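Local coordinates for protein formate dehydrogenase subunit beta (Desulfovibrio gigas, PDB 1H0H) that transfers electrons through three [4Fe-4S] clusters as the beta subunit of the enzyme that reversibly oxidises formate to carbon dioxide, at residues 76-81 with 99-104; 122-127 with 134-139; 62-67 with 201-206; 8-13 with 174-179. One frame throughout, in Å; residues are numbered along the deposited sequence. Where two conformers were deposited one is given.

Contact 1 (76-81 with 99-104); sequences IAPPCK and GCVLFT. With SF4 (iron/sulfur cluster), chain N.
Cys80 turns its SG between its own backbone N and carbonyl carbon (chi1 55°), and Val101 holds CG1 trans to its backbone N (chi1 174°); these rotations bring thiolate and methyl together beside an iron-sulfur cluster. Cys80 SG binds an iron of [4Fe-4S] cluster 3, FE4, at 2.4 Å, and Val101 CG1 lies 3.9 Å from that SG. The same methyl rests 3.8 Å from the cluster sulfide S1. The valine's other branch, CG2, packs obliquely against the Pro78 ring, 3.9 Å from CB. Phe103 presents its rim: Cys80 SG lies near the ring plane, 84° off the normal and 3.9 Å from CE1, a sulfur-aromatic contact at the edge. A methyl and a ring edge thus flank the thiolate, and Pro78 and Val101 line part of the cluster pocket. Pro78 is the N-cap of helix 79-84, whose first turn carries the ligand, while strand 101-103 pairs antiparallel with strand 92-94, and Ile92 of that partner touches both Val101 and Phe103.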
loop_
_atom_site.group_PDB
_atom_site.type_symbol
_atom_site.label_atom_id
_atom_site.label_comp_id
_atom_site.label_asym_id
_atom_site.label_seq_id
_atom_site.Cartn_x
_atom_site.Cartn_y
_atom_site.Cartn_z
ATOM N N ILE B 76 -6.555 37.684 -21.087
ATOM C CA ILE B 76 -7.619 38.077 -21.987
ATOM C C ILE B 76 -7.089 38.999 -23.088
ATOM O O ILE B 76 -7.478 38.897 -24.258
ATOM C CB ILE B 76 -8.740 38.733 -21.171
ATOM C CG1 ILE B 76 -9.424 37.643 -20.325
ATOM C CG2 ILE B 76 -9.752 39.443 -22.082
ATOM C CD1 ILE B 76 -10.304 38.211 -19.248
ATOM N N ALA B 77 -6.182 39.887 -22.702
ATOM C CA ALA B 77 -5.543 40.818 -23.623
ATOM C C ALA B 77 -4.054 40.591 -23.448
ATOM O O ALA B 77 -3.393 41.327 -22.735
ATOM C CB ALA B 77 -5.898 42.244 -23.243
ATOM N N PRO B 78 -3.533 39.575 -24.121
ATOM C CA PRO B 78 -2.162 39.095 -23.877
ATOM C C PRO B 78 -1.037 40.031 -24.280
ATOM O O PRO B 78 -0.850 40.296 -25.463
ATOM C CB PRO B 78 -2.102 37.791 -24.690
ATOM C CG PRO B 78 -3.143 37.947 -25.752
ATOM C CD PRO B 78 -4.241 38.777 -25.154
ATOM N N PRO B 79 -0.295 40.536 -23.304
ATOM C CA PRO B 79 0.827 41.426 -23.597
ATOM C C PRO B 79 1.972 40.721 -24.331
ATOM O O PRO B 79 2.674 41.393 -25.065
ATOM C CB PRO B 79 1.281 41.932 -22.221
ATOM C CG PRO B 79 0.604 41.111 -21.223
ATOM C CD PRO B 79 -0.486 40.309 -21.857
ATOM N N CYS B 80 2.168 39.428 -24.139
ATOM C CA CYS B 80 3.219 38.736 -24.882
ATOM C C CYS B 80 2.963 38.864 -26.367
ATOM O O CYS B 80 3.860 39.244 -27.130
ATOM C CB CYS B 80 3.284 37.268 -24.489
ATOM S SG CYS B 80 1.714 36.426 -24.681
ATOM N N LYS B 81 1.732 38.566 -26.779
ATOM C CA LYS B 81 1.361 38.715 -28.195
ATOM C C LYS B 81 1.391 40.154 -28.675
ATOM O O LYS B 81 1.800 40.448 -29.812
ATOM C CB LYS B 81 -0.029 38.171 -28.474
ATOM C CG LYS B 81 -0.402 38.241 -29.983
ATOM C CD LYS B 81 -1.722 37.527 -30.260
ATOM C CE LYS B 81 -2.341 37.964 -31.579
ATOM N NZ LYS B 81 -1.422 37.748 -32.696
ATOM N N GLY B 99 -9.918 31.279 -26.576
ATOM C CA GLY B 99 -9.202 32.255 -25.780
ATOM C C GLY B 99 -7.757 31.819 -25.607
ATOM O O GLY B 99 -6.971 32.496 -24.938
ATOM N N CYS B 100 -7.380 30.694 -26.218
ATOM C CA CYS B 100 -6.018 30.216 -26.057
ATOM C C CYS B 100 -4.996 31.168 -26.664
ATOM O O CYS B 100 -5.186 31.673 -27.763
ATOM C CB CYS B 100 -5.809 28.823 -26.672
ATOM S SG CYS B 100 -4.054 28.293 -26.684
ATOM N N VAL B 101 -3.903 31.372 -25.936
ATOM C CA VAL B 101 -2.781 32.172 -26.401
ATOM C C VAL B 101 -1.747 31.137 -26.773
ATOM O O VAL B 101 -1.199 30.456 -25.920
ATOM C CB VAL B 101 -2.276 33.124 -25.301
ATOM C CG1 VAL B 101 -1.013 33.842 -25.737
ATOM C CG2 VAL B 101 -3.391 34.139 -24.935
ATOM N N LEU B 102 -1.506 30.999 -28.062
ATOM C CA LEU B 102 -0.703 29.912 -28.552
ATOM C C LEU B 102 0.649 30.341 -29.101
ATOM O O LEU B 102 0.722 30.990 -30.145
ATOM C CB LEU B 102 -1.508 29.161 -29.610
ATOM C CG LEU B 102 -0.849 27.983 -30.333
ATOM C CD1 LEU B 102 -0.441 26.882 -29.348
ATOM C CD2 LEU B 102 -1.817 27.437 -31.351
ATOM N N PHE B 103 1.723 30.010 -28.387
ATOM C CA PHE B 103 3.044 30.273 -28.937
ATOM C C PHE B 103 3.275 29.208 -29.993
ATOM O O PHE B 103 3.105 28.016 -29.730
ATOM C CB PHE B 103 4.156 30.138 -27.896
ATOM C CG PHE B 103 4.446 31.391 -27.120
ATOM C CD1 PHE B 103 3.434 32.202 -26.665
ATOM C CD2 PHE B 103 5.755 31.714 -26.800
ATOM C CE1 PHE B 103 3.719 33.308 -25.917
ATOM C CE2 PHE B 103 6.050 32.826 -26.046
ATOM C CZ PHE B 103 5.045 33.628 -25.599
ATOM N N THR B 104 3.676 29.632 -31.172
ATOM C CA THR B 104 3.971 28.695 -32.237
ATOM C C THR B 104 5.479 28.646 -32.473
ATOM O O THR B 104 6.221 29.487 -31.986
ATOM C CB THR B 104 3.251 29.127 -33.545
ATOM O OG1 THR B 104 3.881 30.307 -34.098
ATOM C CG2 THR B 104 1.852 29.597 -33.280
HETATM FE FE1 SF4 N . 2.348 35.697 -19.951
HETATM FE FE2 SF4 N . 0.704 33.623 -20.731
HETATM FE FE3 SF4 N . -0.343 36.245 -20.241
HETATM FE FE4 SF4 N . 1.276 35.793 -22.435
HETATM S S1 SF4 N . -0.892 34.911 -22.070
HETATM S S2 SF4 N . 1.471 37.492 -21.068
HETATM S S3 SF4 N . 2.756 34.161 -21.577
HETATM S S4 SF4 N . 0.630 34.737 -18.679
#

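Contact 2 (122-127 with 134-139); sequences YDVPRK and MAKCDM. With SF4 (iron/sulfur cluster), chain M; SF4 (iron/sulfur cluster), chain N.
The short antiparallel hairpin of strands 126-127 and 134-135 joins two cluster sites, and Arg126 and Ala135 form its hydrogen-bonded pair. Ala135 N donates to Arg126 O at 3.0 Å; the return bond from Arg126 N to Ala135 O is weak. At the neighbouring non-hydrogen-bonded pair, Met134 CG lies 4.0 Å from Lys127 CB. Where the strands end, Lys136 CB meets Val124 CG1 at 4.2 Å, the two side chains crossing at about a right angle. Beyond CB the lysine runs extended alongside cluster 3, its CD 3.5 Å from sulfide S3, with Pro125 CD 3.6 Å from the same sulfide. A bend at chi4 (63°) delivers NZ to Cys137 O at 2.8 Å, and Val101 O takes a second bond. This ammonium would probably favour the reduced, more negative cluster. Cys137 SG in turn binds FE3 of cluster 2 at 2.2 Å, so the lysine beside one cluster is bonded to the carbonyl of a residue that ligates the next, an arrangement that fits a dicluster ferredoxin-type domain.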
loop_
_atom_site.group_PDB
_atom_site.type_symbol
_atom_site.label_atom_id
_atom_site.label_comp_id
_atom_site.label_asym_id
_atom_site.label_seq_id
_atom_site.Cartn_x
_atom_site.Cartn_y
_atom_site.Cartn_z
ATOM N N TYR B 122 3.633 37.638 -15.570
ATOM C CA TYR B 122 3.723 36.434 -14.775
ATOM C C TYR B 122 5.005 35.642 -14.995
ATOM O O TYR B 122 5.177 34.568 -14.428
ATOM C CB TYR B 122 2.483 35.563 -15.046
ATOM C CG TYR B 122 1.221 36.361 -14.851
ATOM C CD1 TYR B 122 0.758 36.632 -13.572
ATOM C CD2 TYR B 122 0.538 36.909 -15.934
ATOM C CE1 TYR B 122 -0.360 37.375 -13.374
ATOM C CE2 TYR B 122 -0.588 37.676 -15.749
ATOM C CZ TYR B 122 -1.032 37.892 -14.459
ATOM O OH TYR B 122 -2.135 38.634 -14.217
ATOM N N ASP B 123 5.868 36.163 -15.850
ATOM C CA ASP B 123 7.158 35.570 -16.162
ATOM C C ASP B 123 7.032 34.119 -16.604
ATOM O O ASP B 123 7.739 33.253 -16.114
ATOM C CB ASP B 123 8.107 35.687 -14.963
ATOM C CG ASP B 123 9.504 35.284 -15.319
ATOM O OD1 ASP B 123 9.899 35.519 -16.482
ATOM O OD2 ASP B 123 10.259 34.703 -14.514
ATOM N N VAL B 124 6.104 33.866 -17.520
ATOM C CA VAL B 124 5.805 32.522 -17.984
ATOM C C VAL B 124 6.571 31.951 -19.205
ATOM O O VAL B 124 7.081 30.834 -19.101
ATOM C CB VAL B 124 4.271 32.328 -18.148
ATOM C CG1 VAL B 124 3.935 31.006 -18.848
ATOM C CG2 VAL B 124 3.581 32.405 -16.784
ATOM N N PRO B 125 6.674 32.674 -20.324
ATOM C CA PRO B 125 7.264 32.114 -21.562
ATOM C C PRO B 125 8.739 31.763 -21.458
ATOM O O PRO B 125 9.490 32.472 -20.798
ATOM C CB PRO B 125 7.143 33.255 -22.583
ATOM C CG PRO B 125 6.439 34.368 -21.934
ATOM C CD PRO B 125 6.237 34.073 -20.496
ATOM N N ARG B 126 9.159 30.717 -22.155
ATOM C CA ARG B 126 10.568 30.294 -22.070
ATOM C C ARG B 126 11.158 29.934 -23.430
ATOM O O ARG B 126 10.479 29.395 -24.282
ATOM C CB ARG B 126 10.708 29.120 -21.090
ATOM C CG ARG B 126 10.404 29.489 -19.661
ATOM C CD ARG B 126 11.467 30.340 -19.023
ATOM N NE ARG B 126 11.198 30.662 -17.627
ATOM C CZ ARG B 126 10.544 31.745 -17.227
ATOM N NH1 ARG B 126 10.045 32.610 -18.108
ATOM N NH2 ARG B 126 10.365 31.941 -15.941
ATOM N N LYS B 127 12.431 30.260 -23.613
ATOM C CA LYS B 127 13.129 30.034 -24.860
ATOM C C LYS B 127 13.970 28.762 -24.807
ATOM O O LYS B 127 14.634 28.497 -23.815
ATOM C CB LYS B 127 14.091 31.201 -25.102
ATOM C CG LYS B 127 14.690 31.248 -26.499
ATOM C CD LYS B 127 15.811 32.332 -26.595
ATOM C CE LYS B 127 17.120 31.878 -25.922
ATOM N NZ LYS B 127 17.957 30.944 -26.743
ATOM N N MET B 134 10.226 29.860 -28.595
ATOM C CA MET B 134 9.658 29.883 -27.252
ATOM C C MET B 134 8.412 29.005 -27.127
ATOM O O MET B 134 7.680 28.807 -28.088
ATOM C CB MET B 134 9.331 31.316 -26.854
ATOM C CG MET B 134 10.573 32.210 -26.636
ATOM S SD MET B 134 10.126 33.934 -26.290
ATOM C CE MET B 134 9.358 34.367 -27.850
ATOM N N ALA B 135 8.160 28.473 -25.935
ATOM C CA ALA B 135 6.972 27.653 -25.721
ATOM C C ALA B 135 6.467 27.841 -24.302
ATOM O O ALA B 135 7.170 28.398 -23.465
ATOM C CB ALA B 135 7.254 26.165 -26.030
ATOM N N LYS B 136 5.240 27.391 -24.060
ATOM C CA LYS B 136 4.547 27.516 -22.785
ATOM C C LYS B 136 3.251 26.721 -22.949
ATOM O O LYS B 136 3.021 26.118 -24.001
ATOM C CB LYS B 136 4.218 28.992 -22.496
ATOM C CG LYS B 136 3.241 29.581 -23.503
ATOM C CD LYS B 136 2.705 30.979 -23.084
ATOM C CE LYS B 136 1.463 31.392 -23.927
ATOM N NZ LYS B 136 0.296 30.422 -23.694
ATOM N N CYS B 137 2.427 26.693 -21.900
ATOM C CA CYS B 137 1.123 26.051 -21.912
ATOM C C CYS B 137 0.327 26.413 -23.164
ATOM O O CYS B 137 0.205 27.600 -23.512
ATOM C CB CYS B 137 0.358 26.531 -20.675
ATOM S SG CYS B 137 -1.390 26.169 -20.632
ATOM N N ASP B 138 -0.204 25.401 -23.854
ATOM C CA ASP B 138 -1.037 25.665 -25.023
ATOM C C ASP B 138 -2.523 25.406 -24.753
ATOM O O ASP B 138 -3.310 25.158 -25.680
ATOM C CB ASP B 138 -0.549 24.880 -26.244
ATOM C CG ASP B 138 -0.776 23.377 -26.128
ATOM O OD1 ASP B 138 -1.228 22.901 -25.071
ATOM O OD2 ASP B 138 -0.495 22.603 -27.073
ATOM N N MET B 139 -2.888 25.466 -23.477
ATOM C CA MET B 139 -4.262 25.195 -23.042
ATOM C C MET B 139 -4.734 23.823 -23.543
ATOM O O MET B 139 -5.933 23.589 -23.655
ATOM C CB MET B 139 -5.220 26.311 -23.558
ATOM C CG MET B 139 -6.473 26.532 -22.714
ATOM S SD MET B 139 -7.762 27.635 -23.406
ATOM C CE MET B 139 -7.333 29.212 -22.738
HETATM FE FE1 SF4 M . -2.587 21.641 -21.074
HETATM FE FE2 SF4 M . -2.517 22.112 -18.366
HETATM FE FE3 SF4 M . -1.597 24.023 -20.148
HETATM FE FE4 SF4 M . -0.184 21.696 -19.726
HETATM S S1 SF4 M . -0.690 23.355 -18.184
HETATM S S2 SF4 M . -0.697 22.717 -21.716
HETATM S S3 SF4 M . -1.755 20.182 -19.371
HETATM S S4 SF4 M . -3.748 23.315 -20.094
HETATM FE FE1 SF4 N . 2.348 35.697 -19.951
HETATM FE FE2 SF4 N . 0.704 33.623 -20.731
HETATM FE FE3 SF4 N . -0.343 36.245 -20.241
HETATM FE FE4 SF4 N . 1.276 35.793 -22.435
HETATM S S1 SF4 N . -0.892 34.911 -22.070
HETATM S S2 SF4 N . 1.471 37.492 -21.068
HETATM S S3 SF4 N . 2.756 34.161 -21.577
HETATM S S4 SF4 N . 0.630 34.737 -18.679
#

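Contact 3 (62-67 with 201-206); sequences RIDWLF and TAHNPK
The polar part of this contact runs through one water between Asp64, on strand 62-70, and His203, in the loop after strand 197-201. Asp64 OD2 and His203 NE2 stand 4.2 Å apart, too far for a direct bond, and water 1 fills the step: it donates to Asp64 OD2 at 2.5 Å and lies 2.7 Å from His203 NE2, in the plane of the imidazole at its edge. Carboxylate and ring are turned almost perpendicular, their planes 83° apart. The aspartate's other oxygen, OD1, accepts from Trp65 N at 2.8 Å on its anti side, somewhat out of the carboxylate plane, which helps fix the rotation of the carboxylate.

The apolar part is a single approach, Leu66 CD2 to His203 CD2 at 4.2 Å, oblique to the imidazole. His203 reaches both partners with CG trans to its carbonyl carbon (chi1 -45°). Beyond the two segments, the Tyr184 ring meets the imidazole at a steep angle, and Ile59 of the adjoining strand 51-59 also touches it.

Chemically, strand and loop are joined by a bridged, indirect polar link rather than an ion pair. The nearby carboxylate would probably favour a protonated imidazole.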
loop_
_atom_site.group_PDB
_atom_site.type_symbol
_atom_site.label_atom_id
_atom_site.label_comp_id
_atom_site.label_asym_id
_atom_site.label_seq_id
_atom_site.Cartn_x
_atom_site.Cartn_y
_atom_site.Cartn_z
ATOM N N ARG B 62 1.919 29.068 12.985
ATOM C CA ARG B 62 1.868 27.643 12.639
ATOM C C ARG B 62 2.380 27.406 11.234
ATOM O O ARG B 62 2.077 28.172 10.317
ATOM C CB ARG B 62 0.447 27.065 12.753
ATOM C CG ARG B 62 -0.045 26.793 14.181
ATOM C CD ARG B 62 -1.238 25.817 14.240
ATOM N NE ARG B 62 -2.089 25.956 15.430
ATOM C CZ ARG B 62 -1.659 26.242 16.661
ATOM N NH1 ARG B 62 -0.374 26.432 16.890
ATOM N NH2 ARG B 62 -2.514 26.348 17.673
ATOM N N ILE B 63 3.159 26.353 11.062
ATOM C CA ILE B 63 3.655 26.024 9.736
ATOM C C ILE B 63 2.545 25.605 8.788
ATOM O O ILE B 63 1.559 24.949 9.163
ATOM C CB ILE B 63 4.774 24.941 9.796
ATOM C CG1 ILE B 63 5.473 24.803 8.453
ATOM C CG2 ILE B 63 4.206 23.598 10.209
ATOM C CD1 ILE B 63 6.014 26.139 7.888
ATOM N N ASP B 64 2.722 26.000 7.542
ATOM C CA ASP B 64 1.835 25.627 6.474
ATOM C C ASP B 64 2.727 25.391 5.260
ATOM O O ASP B 64 3.899 25.744 5.264
ATOM C CB ASP B 64 0.843 26.744 6.201
ATOM C CG ASP B 64 -0.438 26.253 5.552
ATOM O OD1 ASP B 64 -0.475 25.150 4.921
ATOM O OD2 ASP B 64 -1.474 26.925 5.622
ATOM N N TRP B 65 2.180 24.761 4.234
ATOM C CA TRP B 65 2.925 24.484 3.027
ATOM C C TRP B 65 2.001 24.828 1.873
ATOM O O TRP B 65 0.977 24.164 1.659
ATOM C CB TRP B 65 3.301 23.009 3.005
ATOM C CG TRP B 65 4.483 22.645 2.204
ATOM C CD1 TRP B 65 5.245 23.455 1.418
ATOM C CD2 TRP B 65 5.034 21.324 2.080
ATOM N NE1 TRP B 65 6.251 22.721 0.835
ATOM C CE2 TRP B 65 6.147 21.411 1.235
ATOM C CE3 TRP B 65 4.693 20.064 2.631
ATOM C CZ2 TRP B 65 6.933 20.291 0.909
ATOM C CZ3 TRP B 65 5.473 18.962 2.324
ATOM C CH2 TRP B 65 6.574 19.078 1.460
ATOM N N LEU B 66 2.370 25.874 1.150
ATOM C CA LEU B 66 1.528 26.454 0.112
ATOM C C LEU B 66 1.935 26.017 -1.264
ATOM O O LEU B 66 3.100 26.114 -1.635
ATOM C CB LEU B 66 1.560 27.986 0.175
ATOM C CG LEU B 66 1.214 28.564 1.547
ATOM C CD1 LEU B 66 1.201 30.100 1.527
ATOM C CD2 LEU B 66 -0.127 28.009 2.050
ATOM N N PHE B 67 0.949 25.579 -2.024
ATOM C CA PHE B 67 1.168 25.031 -3.343
ATOM C C PHE B 67 0.506 25.895 -4.426
ATOM O O PHE B 67 -0.597 26.388 -4.237
ATOM C CB PHE B 67 0.607 23.612 -3.400
ATOM C CG PHE B 67 1.096 22.708 -2.288
ATOM C CD1 PHE B 67 2.431 22.675 -1.939
ATOM C CD2 PHE B 67 0.218 21.884 -1.599
ATOM C CE1 PHE B 67 2.879 21.853 -0.911
ATOM C CE2 PHE B 67 0.663 21.061 -0.571
ATOM C CZ PHE B 67 2.001 21.024 -0.240
ATOM N N THR B 201 -6.136 31.949 -3.805
ATOM C CA THR B 201 -5.157 31.724 -2.747
ATOM C C THR B 201 -5.808 32.056 -1.436
ATOM O O THR B 201 -6.739 32.865 -1.393
ATOM C CB THR B 201 -3.871 32.549 -2.940
ATOM O OG1 THR B 201 -4.177 33.937 -3.183
ATOM C CG2 THR B 201 -3.115 32.066 -4.157
ATOM N N ALA B 202 -5.332 31.429 -0.362
ATOM C CA ALA B 202 -5.911 31.646 0.949
ATOM C C ALA B 202 -5.176 32.741 1.727
ATOM O O ALA B 202 -5.622 33.152 2.774
ATOM C CB ALA B 202 -5.931 30.338 1.746
ATOM N N HIS B 203 -4.045 33.184 1.198
ATOM C CA HIS B 203 -3.229 34.200 1.841
ATOM C C HIS B 203 -2.594 35.049 0.758
ATOM O O HIS B 203 -2.783 34.791 -0.424
ATOM C CB HIS B 203 -2.112 33.542 2.672
ATOM C CG HIS B 203 -2.584 32.398 3.501
ATOM N ND1 HIS B 203 -2.987 32.543 4.807
ATOM C CD2 HIS B 203 -2.751 31.090 3.196
ATOM C CE1 HIS B 203 -3.371 31.371 5.279
ATOM N NE2 HIS B 203 -3.234 30.472 4.320
ATOM N N ASN B 204 -1.840 36.057 1.170
ATOM C CA ASN B 204 -1.085 36.881 0.244
ATOM C C ASN B 204 -0.477 36.037 -0.890
ATOM O O ASN B 204 0.310 35.128 -0.632
ATOM C CB ASN B 204 0.030 37.560 1.021
ATOM C CG ASN B 204 0.982 38.328 0.136
ATOM O OD1 ASN B 204 0.714 38.544 -1.041
ATOM N ND2 ASN B 204 2.118 38.760 0.719
ATOM N N PRO B 205 -0.912 36.297 -2.125
ATOM C CA PRO B 205 -0.423 35.619 -3.337
ATOM C C PRO B 205 1.091 35.436 -3.437
ATOM O O PRO B 205 1.577 34.391 -3.909
ATOM C CB PRO B 205 -0.912 36.548 -4.460
ATOM C CG PRO B 205 -2.188 37.088 -3.959
ATOM C CD PRO B 205 -2.013 37.230 -2.438
ATOM N N LYS B 206 1.826 36.434 -2.962
ATOM C CA LYS B 206 3.275 36.417 -3.009
ATOM C C LYS B 206 3.897 35.373 -2.062
ATOM O O LYS B 206 5.088 35.061 -2.149
ATOM C CB LYS B 206 3.822 37.836 -2.799
ATOM C CG LYS B 206 3.622 38.743 -4.035
ATOM C CD LYS B 206 4.092 40.177 -3.776
ATOM C CE LYS B 206 3.948 41.061 -4.997
ATOM N NZ LYS B 206 2.616 40.907 -5.681
HETATM O O HOH W 1 -3.585 27.809 4.528
#

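Contact 4 (8-13 with 174-179); sequences TTRCTA and SARLAE. With SF4 (iron/sulfur cluster), chain L.
Arg176 of helix 166-180 reaches across to Thr9 in the ferredoxin-type loop that carries Cys11, a ligand of [4Fe-4S] cluster 1. From CB the arginine chain leaves with CG trans to its backbone N (chi1 176°), bends at chi2 (62°) and then extends, so that the guanidinium is carried off the helix toward the loop. Along the way the side chain packs on Leu200 of strand 197-201. At its far end NE forms a salt bridge with Asp7, just before the loop. NH2 donates to Thr9 OG1 at 2.9 Å and 161°, the hydroxyl lying at the guanidinium edge, close to its plane; Asp7 also hydrogen-bonds this hydroxyl and so ties both partners together. These two bonds fix the rotation of the group, and in one of the two modelled positions of Glu179 a salt bridge from NH1 to its OE1, 2.7 Å, adds a third.

Arg10 CG approaches NH2 at 4.4 Å, but its own guanidinium serves elsewhere: NE donates to Thr158 O, and NH1 pairs with an acidic side chain of the other protein chain. Two residues beyond Thr9 the loop reaches the cluster, where Cys11 SG binds FE3 at 2.2 Å and also accepts a weak hydrogen bond from Ala13 N, 3.3 Å away.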
loop_
_atom_site.group_PDB
_atom_site.type_symbol
_atom_site.label_atom_id
_atom_site.label_comp_id
_atom_site.label_asym_id
_atom_site.label_seq_id
_atom_site.Cartn_x
_atom_site.Cartn_y
_atom_site.Cartn_z
ATOM N N THR B 8 -6.124 26.575 -5.132
ATOM C CA THR B 8 -4.924 26.078 -4.440
ATOM C C THR B 8 -5.235 25.500 -3.067
ATOM O O THR B 8 -4.461 24.689 -2.536
ATOM C CB THR B 8 -3.828 27.164 -4.298
ATOM O OG1 THR B 8 -4.291 28.201 -3.422
ATOM C CG2 THR B 8 -3.544 27.856 -5.634
ATOM N N THR B 9 -6.379 25.849 -2.493
ATOM C CA THR B 9 -6.671 25.307 -1.174
ATOM C C THR B 9 -6.983 23.806 -1.244
ATOM O O THR B 9 -7.041 23.150 -0.220
ATOM C CB THR B 9 -7.823 26.038 -0.448
ATOM O OG1 THR B 9 -9.097 25.727 -1.062
ATOM C CG2 THR B 9 -7.674 27.546 -0.548
ATOM N N ARG B 10 -7.215 23.285 -2.445
ATOM C CA ARG B 10 -7.479 21.855 -2.585
ATOM C C ARG B 10 -6.301 21.057 -3.155
ATOM O O ARG B 10 -6.391 19.835 -3.260
ATOM C CB ARG B 10 -8.715 21.602 -3.458
ATOM C CG ARG B 10 -9.987 22.252 -2.956
ATOM C CD ARG B 10 -11.186 21.932 -3.809
ATOM N NE ARG B 10 -11.571 20.529 -3.720
ATOM C CZ ARG B 10 -12.496 20.096 -2.873
ATOM N NH1 ARG B 10 -13.077 20.980 -2.070
ATOM N NH2 ARG B 10 -12.844 18.799 -2.822
ATOM N N CYS B 11 -5.209 21.719 -3.511
ATOM C CA CYS B 11 -4.059 21.033 -4.128
ATOM C C CYS B 11 -3.209 20.299 -3.095
ATOM O O CYS B 11 -2.837 20.854 -2.068
ATOM C CB CYS B 11 -3.206 22.066 -4.897
ATOM S SG CYS B 11 -1.656 21.470 -5.619
ATOM N N THR B 12 -2.883 19.050 -3.366
ATOM C CA THR B 12 -2.048 18.293 -2.453
ATOM C C THR B 12 -0.622 18.193 -2.974
ATOM O O THR B 12 0.196 17.486 -2.395
ATOM C CB THR B 12 -2.617 16.892 -2.257
ATOM O OG1 THR B 12 -2.872 16.324 -3.546
ATOM C CG2 THR B 12 -3.969 16.949 -1.558
ATOM N N ALA B 13 -0.340 18.897 -4.063
ATOM C CA ALA B 13 0.971 18.843 -4.690
ATOM C C ALA B 13 1.326 17.389 -5.069
ATOM O O ALA B 13 2.481 16.956 -4.966
ATOM C CB ALA B 13 2.037 19.500 -3.793
ATOM N N SER B 174 -15.454 33.027 -7.779
ATOM C CA SER B 174 -16.088 33.964 -6.850
ATOM C C SER B 174 -16.831 33.289 -5.715
ATOM O O SER B 174 -16.752 33.713 -4.569
ATOM C CB SER B 174 -17.071 34.856 -7.593
ATOM O OG SER B 174 -16.375 35.939 -8.177
ATOM N N ALA B 175 -17.597 32.270 -6.052
ATOM C CA ALA B 175 -18.319 31.516 -5.050
ATOM C C ALA B 175 -17.352 30.837 -4.072
ATOM O O ALA B 175 -17.595 30.817 -2.863
ATOM C CB ALA B 175 -19.230 30.474 -5.724
ATOM N N ARG B 176 -16.250 30.298 -4.581
ATOM C CA ARG B 176 -15.334 29.575 -3.707
ATOM C C ARG B 176 -14.620 30.546 -2.779
ATOM O O ARG B 176 -14.423 30.249 -1.595
ATOM C CB ARG B 176 -14.312 28.769 -4.494
ATOM C CG ARG B 176 -13.273 28.092 -3.582
ATOM C CD ARG B 176 -13.857 27.086 -2.605
ATOM N NE ARG B 176 -12.767 26.399 -1.905
ATOM C CZ ARG B 176 -12.889 25.737 -0.763
ATOM N NH1 ARG B 176 -14.071 25.644 -0.144
ATOM N NH2 ARG B 176 -11.812 25.159 -0.230
ATOM N N LEU B 177 -14.245 31.706 -3.321
ATOM C CA LEU B 177 -13.657 32.756 -2.502
ATOM C C LEU B 177 -14.616 33.156 -1.382
ATOM O O LEU B 177 -14.198 33.365 -0.247
ATOM C CB LEU B 177 -13.342 34.006 -3.326
ATOM C CG LEU B 177 -12.869 35.175 -2.459
ATOM C CD1 LEU B 177 -11.630 34.770 -1.666
ATOM C CD2 LEU B 177 -12.590 36.416 -3.290
ATOM N N ALA B 178 -15.900 33.293 -1.707
ATOM C CA ALA B 178 -16.875 33.684 -0.704
ATOM C C ALA B 178 -16.948 32.676 0.436
ATOM O O ALA B 178 -17.130 33.053 1.595
ATOM C CB ALA B 178 -18.264 33.882 -1.337
ATOM N N GLU B 179 -16.807 31.402 0.094
ATOM C CA GLU B 179 -16.905 30.295 1.048
ATOM C C GLU B 179 -15.771 30.247 2.077
ATOM O O GLU B 179 -15.925 29.653 3.148
ATOM C CB GLU B 179 -16.942 28.979 0.275
ATOM C CG GLU B 179 -17.189 27.748 1.120
ATOM C CD GLU B 179 -17.050 26.476 0.312
ATOM O OE1 GLU B 179 -16.487 26.540 -0.808
ATOM O OE2 GLU B 179 -17.501 25.413 0.793
HETATM FE FE1 SF4 L . -4.340 18.822 -8.711
HETATM FE FE2 SF4 L . -1.830 19.390 -9.743
HETATM FE FE3 SF4 L . -2.413 20.035 -7.126
HETATM FE FE4 SF4 L . -2.185 17.320 -7.907
HETATM S S1 SF4 L . -0.551 18.877 -7.907
HETATM S S2 SF4 L . -3.804 18.297 -6.521
HETATM S S3 SF4 L . -2.994 17.501 -10.070
HETATM S S4 SF4 L . -3.414 20.903 -9.087
#

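Overall arrangement
The four contacts form two pairs on opposite sides of the chain's centre. Contacts 1 and 2, with centres about 10 Å apart, share cluster 3 and follow one another along the chain within the dicluster domain; Phe103 of the first packs on Lys136 and Met134 of the second. Contacts 3 and 4, about 12 Å apart, alternate along the sequence and meet where Phe67 lies against Cys11 and Ala13, near cluster 1. Both close long loops that enclose contacts 1 and 2, some 24 to 29 Å away between centres. Contacts 3 and 4 thus bring early and late parts of the chain together on the cluster 1 side, while contacts 1 and 2 line cluster 3, and contact 2 also carries a ligand of cluster 2.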